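PDB 6HDY: 2-hydroxyisobutyryl-CoA synthetase from Aquincola tertiaricarbonis, which belongs to the ANL superfamily of AMP-binding enzymes, with a large AMP-binding part followed by a smaller C-terminal domain. Local coordinates for residues 64-70 with 112-116; 415-421 with 452-458. One frame throughout, in Å; residues are numbered along the deposited sequence.

Interaction 1 comes first along the chain and is closed well before interaction 2 opens; their centres lie 51 Å apart, their nearest atoms about 36 Å, on opposite sides of the chain's centre. Residues 64-70 and 112-116 join the start of helix 66-74 to the loop before strand 121-126, in the AMP-binding part. Residues 415-421 and 452-458 bring together strands 413-419 and 450-454 of the mixed sheet in the C-terminal domain. The two contacts share no helix, strand or sheet, so each is local packing within its own part of the chain. The side chain of Y113 in interaction 1 is about 12 Å from bound 8LQ.

Interaction 1: 64-70 with 112-116; sequences HAPFYRR and DYVCV. With SO4 (sulfate ion), chain D.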
# COMPACT_ATOMS: atom_id res chain seq x y z
N HIS A 64 17.77 11.43 -25.25
CA HIS A 64 16.63 11.87 -24.46
C HIS A 64 16.92 12.48 -23.09
O HIS A 64 16.05 13.10 -22.50
CB HIS A 64 15.66 10.70 -24.30
CG HIS A 64 15.08 10.25 -25.60
ND1 HIS A 64 15.40 9.03 -26.16
CD2 HIS A 64 14.27 10.91 -26.45
CE1 HIS A 64 14.76 8.98 -27.31
NE2 HIS A 64 14.06 10.08 -27.53
N ALA A 65 18.14 12.32 -22.59
CA ALA A 65 18.51 12.82 -21.26
C ALA A 65 19.61 13.87 -21.30
O ALA A 65 20.79 13.52 -21.39
CB ALA A 65 18.91 11.66 -20.35
N PRO A 66 19.29 15.17 -21.13
CA PRO A 66 20.36 16.18 -21.07
C PRO A 66 21.26 16.01 -19.85
O PRO A 66 22.37 16.50 -19.86
CB PRO A 66 19.59 17.52 -21.07
CG PRO A 66 18.21 17.19 -21.51
CD PRO A 66 17.95 15.80 -21.01
N PHE A 67 20.80 15.27 -18.81
CA PHE A 67 21.58 14.95 -17.61
C PHE A 67 22.78 14.12 -18.03
O PHE A 67 23.89 14.44 -17.63
CB PHE A 67 20.72 14.18 -16.58
CG PHE A 67 21.52 13.55 -15.46
CD1 PHE A 67 21.98 14.32 -14.39
CD2 PHE A 67 21.84 12.20 -15.49
CE1 PHE A 67 22.76 13.74 -13.38
CE2 PHE A 67 22.61 11.63 -14.47
CZ PHE A 67 23.06 12.41 -13.42
N TYR A 68 22.54 13.03 -18.80
CA TYR A 68 23.59 12.17 -19.31
C TYR A 68 24.42 12.87 -20.38
O TYR A 68 25.64 12.75 -20.35
CB TYR A 68 23.04 10.84 -19.82
CG TYR A 68 22.62 9.93 -18.69
CD1 TYR A 68 23.57 9.39 -17.83
CD2 TYR A 68 21.28 9.63 -18.48
CE1 TYR A 68 23.18 8.59 -16.75
CE2 TYR A 68 20.89 8.80 -17.43
CZ TYR A 68 21.84 8.28 -16.57
OH TYR A 68 21.47 7.47 -15.53
N ARG A 69 23.79 13.63 -21.29
CA ARG A 69 24.51 14.39 -22.33
C ARG A 69 25.53 15.36 -21.69
O ARG A 69 26.69 15.35 -22.10
CB ARG A 69 23.52 15.11 -23.29
CG ARG A 69 24.18 16.01 -24.34
CD ARG A 69 24.49 15.33 -25.67
NE ARG A 69 23.27 14.87 -26.34
CZ ARG A 69 22.62 15.54 -27.29
NH1 ARG A 69 23.10 16.69 -27.76
NH2 ARG A 69 21.50 15.05 -27.80
N ARG A 70 25.12 16.11 -20.63
CA ARG A 70 25.98 17.05 -19.89
C ARG A 70 27.07 16.36 -19.10
O ARG A 70 28.23 16.79 -19.15
CB ARG A 70 25.15 17.92 -18.94
CG ARG A 70 24.59 19.19 -19.57
CD ARG A 70 23.88 20.05 -18.54
NE ARG A 70 22.75 19.35 -17.90
CZ ARG A 70 21.50 19.38 -18.34
NH1 ARG A 70 21.19 20.09 -19.43
NH2 ARG A 70 20.55 18.71 -17.71
N ASP A 112 16.54 15.70 -15.22
CA ASP A 112 16.83 15.72 -16.64
C ASP A 112 17.29 14.36 -17.18
O ASP A 112 17.79 14.27 -18.30
CB ASP A 112 17.80 16.85 -16.99
CG ASP A 112 17.14 17.83 -17.92
OD1 ASP A 112 15.92 17.65 -18.23
OD2 ASP A 112 17.83 18.77 -18.38
N TYR A 113 17.01 13.30 -16.42
CA TYR A 113 17.29 11.93 -16.81
C TYR A 113 15.99 11.11 -16.96
O TYR A 113 16.07 9.90 -17.13
CB TYR A 113 18.28 11.27 -15.83
CG TYR A 113 17.81 11.29 -14.39
CD1 TYR A 113 17.97 12.43 -13.61
CD2 TYR A 113 17.19 10.18 -13.82
CE1 TYR A 113 17.50 12.48 -12.30
CE2 TYR A 113 16.73 10.21 -12.50
CZ TYR A 113 16.86 11.38 -11.76
OH TYR A 113 16.45 11.44 -10.45
N VAL A 114 14.81 11.77 -16.94
CA VAL A 114 13.51 11.10 -17.05
C VAL A 114 13.34 10.35 -18.41
O VAL A 114 12.84 9.23 -18.41
CB VAL A 114 12.32 12.03 -16.73
CG1 VAL A 114 12.16 13.16 -17.76
CG2 VAL A 114 11.03 11.24 -16.57
N CYS A 115 13.77 10.98 -19.53
CA CYS A 115 13.83 10.50 -20.92
C CYS A 115 12.49 10.43 -21.60
O CYS A 115 12.37 10.89 -22.73
CB CYS A 115 14.57 9.16 -21.04
SG CYS A 115 16.32 9.24 -20.62
N VAL A 116 11.51 9.78 -20.96
CA VAL A 116 10.18 9.60 -21.54
C VAL A 116 9.40 10.91 -21.46
O VAL A 116 9.68 11.71 -20.55
CB VAL A 116 9.40 8.42 -20.88
CG1 VAL A 116 10.07 7.08 -21.16
CG2 VAL A 116 9.16 8.64 -19.39
S SO4 D . 21.63 18.39 -14.18
O1 SO4 D . 20.41 17.89 -14.85
O2 SO4 D . 21.38 19.69 -13.54
O3 SO4 D . 22.70 18.52 -15.19
O4 SO4 D . 22.10 17.46 -13.13
O HOH W 1 14.91 13.30 -19.81
O HOH W 2 13.06 13.45 -23.74
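R70 and D112 form a salt bridge where the first turn of helix 66-74 meets the loop ahead of strand 121-126, in the AMP-binding part of this ANL-superfamily protein. R70 NH2 reaches D112 OD2 at 2.8 Å, nearly straight (171°), on the anti lone pair of the oxygen, and the guanidinium and carboxylate planes are nearly coplanar. The same guanidinium also holds a sulfate at its edge, probably from the crystallisation liquor: NE donates to SO4 O3 at 2.8 Å and NH2 to O1. S103 also binds this sulfate.

One backbone bond joins the segments, F67 N to D112 O at 3.2 Å.

Apolar packing lies beside these bonds. The F67 side chain, trans about its first torsion (chi1 167°), runs beside that of Y113, and the edge of the Y113 ring meets the F67 face in an edge-to-face pair, centroids 5.4 Å apart. Y113 CB also touches Y68 CE2, while helix 97-106 packs against both F67 and Y113. A65 CB meets C115 SG at 3.6 Å.

Two waters bridge H64 O to C115, one through C115 O; the other accepts from C115 N at 2.6 Å and donates to H64 O at 2.9 Å.

Interaction 2: 415-421 with 452-458; sequences LRVEPSE and VELVAPN
V417 and V452 meet in the apolar centre, where V417 CG2 lies 3.9 Å from V452 CG1 on the sheet face they share with L415 and L454. Further along, P419 CD comes within 4.3 Å of L454 CD2. Helix 428-446 covers this face, touching P419, V452 and L454.

Between the strands the backbone bonds run in parallel register: E453 N to L415 O, V417 N to E453 O and V455 N to V417 O, the last made just past the end of strand 450-454.

R416 and E453 stand side by side on the other face. The arginine chain bends at chi3 (89°), which turns the guanidinium edge to the carboxylate: NE donates to E453 OE2 at 2.7 Å, and NH2 adds a weak bond to the same oxygen. V455 CG1 lies over one guanidinium face, 3.5 Å from R416 NH2. L480 of helix 474-486 touches both charged side chains.

Toward the end of strand 413-419, E418 OE1 accepts a weak bond from N458 N at 2.9 Å, beyond the other strand; E418 OE2 has its strongest partner in the backbone N of I460 and a salt bridge to R462. At the exposed end N458 ND2 points almost straight (178°) at E421 OE1, 3.1 Å away, coming from above the carboxylate with the two planes nearly perpendicular. P457 CB packs on E421 CG beside it.

Helix 428-446 links these neighbouring parallel strands and packs on their sheet, the pattern of a beta-alpha-beta crossover, here in the C-terminal domain of an AMP-binding enzyme.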
# COMPACT_ATOMS: atom_id res chain seq x y z
N LEU A 415 27.72 -1.54 23.32
CA LEU A 415 26.54 -2.29 22.88
C LEU A 415 25.48 -2.35 23.97
O LEU A 415 25.82 -2.48 25.15
CB LEU A 415 26.92 -3.72 22.45
CG LEU A 415 27.94 -3.91 21.30
CD1 LEU A 415 28.26 -5.40 21.09
CD2 LEU A 415 27.40 -3.32 19.96
N ARG A 416 24.21 -2.19 23.58
CA ARG A 416 23.03 -2.32 24.45
C ARG A 416 22.39 -3.59 23.90
O ARG A 416 21.93 -3.59 22.76
CB ARG A 416 22.06 -1.12 24.34
CG ARG A 416 22.66 0.24 24.78
CD ARG A 416 21.56 1.26 25.03
NE ARG A 416 21.11 1.19 26.42
CZ ARG A 416 19.95 1.63 26.89
NH1 ARG A 416 19.06 2.19 26.07
NH2 ARG A 416 19.65 1.51 28.18
N VAL A 417 22.48 -4.70 24.66
CA VAL A 417 22.00 -6.00 24.18
C VAL A 417 20.86 -6.57 25.04
O VAL A 417 20.91 -6.55 26.27
CB VAL A 417 23.19 -7.01 24.06
CG1 VAL A 417 22.72 -8.38 23.59
CG2 VAL A 417 24.28 -6.48 23.13
N GLU A 418 19.83 -7.07 24.36
CA GLU A 418 18.71 -7.73 25.02
C GLU A 418 19.06 -9.20 25.28
O GLU A 418 19.47 -9.90 24.34
CB GLU A 418 17.45 -7.70 24.13
CG GLU A 418 16.39 -6.70 24.56
CD GLU A 418 15.13 -6.73 23.74
OE1 GLU A 418 14.64 -7.84 23.43
OE2 GLU A 418 14.57 -5.64 23.47
N PRO A 419 18.88 -9.71 26.52
CA PRO A 419 18.99 -11.17 26.73
C PRO A 419 17.61 -11.80 26.42
O PRO A 419 16.61 -11.07 26.33
CB PRO A 419 19.24 -11.27 28.23
CG PRO A 419 18.47 -10.09 28.80
CD PRO A 419 18.43 -9.01 27.74
N SER A 420 17.52 -13.13 26.31
CA SER A 420 16.23 -13.79 26.10
C SER A 420 15.43 -13.80 27.42
O SER A 420 16.02 -13.66 28.51
CB SER A 420 16.42 -15.21 25.59
OG SER A 420 17.11 -16.02 26.53
N GLU A 421 14.09 -13.94 27.32
CA GLU A 421 13.21 -14.02 28.50
C GLU A 421 13.61 -15.19 29.45
O GLU A 421 13.53 -15.02 30.68
CB GLU A 421 11.74 -14.13 28.09
CG GLU A 421 11.17 -12.81 27.60
CD GLU A 421 9.89 -12.95 26.81
OE1 GLU A 421 9.95 -12.86 25.56
OE2 GLU A 421 8.83 -13.18 27.43
N VAL A 452 29.27 -4.22 27.02
CA VAL A 452 27.87 -4.61 26.88
C VAL A 452 27.04 -4.14 28.07
O VAL A 452 27.38 -4.43 29.21
CB VAL A 452 27.68 -6.14 26.63
CG1 VAL A 452 26.20 -6.51 26.47
CG2 VAL A 452 28.49 -6.62 25.43
N GLU A 453 25.94 -3.44 27.81
CA GLU A 453 24.96 -3.08 28.82
C GLU A 453 23.72 -3.91 28.47
O GLU A 453 23.30 -3.90 27.30
CB GLU A 453 24.61 -1.57 28.76
CG GLU A 453 23.66 -1.15 29.88
CD GLU A 453 22.77 0.05 29.64
OE1 GLU A 453 22.11 0.51 30.61
OE2 GLU A 453 22.69 0.53 28.49
N LEU A 454 23.16 -4.67 29.43
CA LEU A 454 21.94 -5.42 29.15
C LEU A 454 20.74 -4.53 29.37
O LEU A 454 20.72 -3.73 30.32
CB LEU A 454 21.76 -6.67 30.04
CG LEU A 454 22.70 -7.87 29.85
CD1 LEU A 454 22.37 -8.95 30.85
CD2 LEU A 454 22.64 -8.42 28.43
N VAL A 455 19.73 -4.68 28.51
CA VAL A 455 18.45 -3.99 28.64
C VAL A 455 17.37 -5.08 28.87
O VAL A 455 17.62 -6.26 28.62
CB VAL A 455 18.09 -3.03 27.47
CG1 VAL A 455 19.04 -1.83 27.42
CG2 VAL A 455 18.02 -3.76 26.12
N ALA A 456 16.19 -4.67 29.36
CA ALA A 456 15.08 -5.55 29.65
C ALA A 456 14.62 -6.29 28.39
O ALA A 456 14.60 -5.70 27.32
CB ALA A 456 13.92 -4.75 30.23
N PRO A 457 14.24 -7.59 28.47
CA PRO A 457 13.72 -8.26 27.27
C PRO A 457 12.54 -7.50 26.62
O PRO A 457 11.71 -6.92 27.33
CB PRO A 457 13.27 -9.63 27.82
CG PRO A 457 14.11 -9.83 29.03
CD PRO A 457 14.20 -8.49 29.65
N ASN A 458 12.50 -7.46 25.28
CA ASN A 458 11.47 -6.79 24.46
C ASN A 458 11.33 -5.26 24.71
O ASN A 458 10.29 -4.68 24.37
CB ASN A 458 10.10 -7.52 24.59
CG ASN A 458 10.21 -9.03 24.52
OD1 ASN A 458 10.79 -9.59 23.59
ND2 ASN A 458 9.71 -9.72 25.54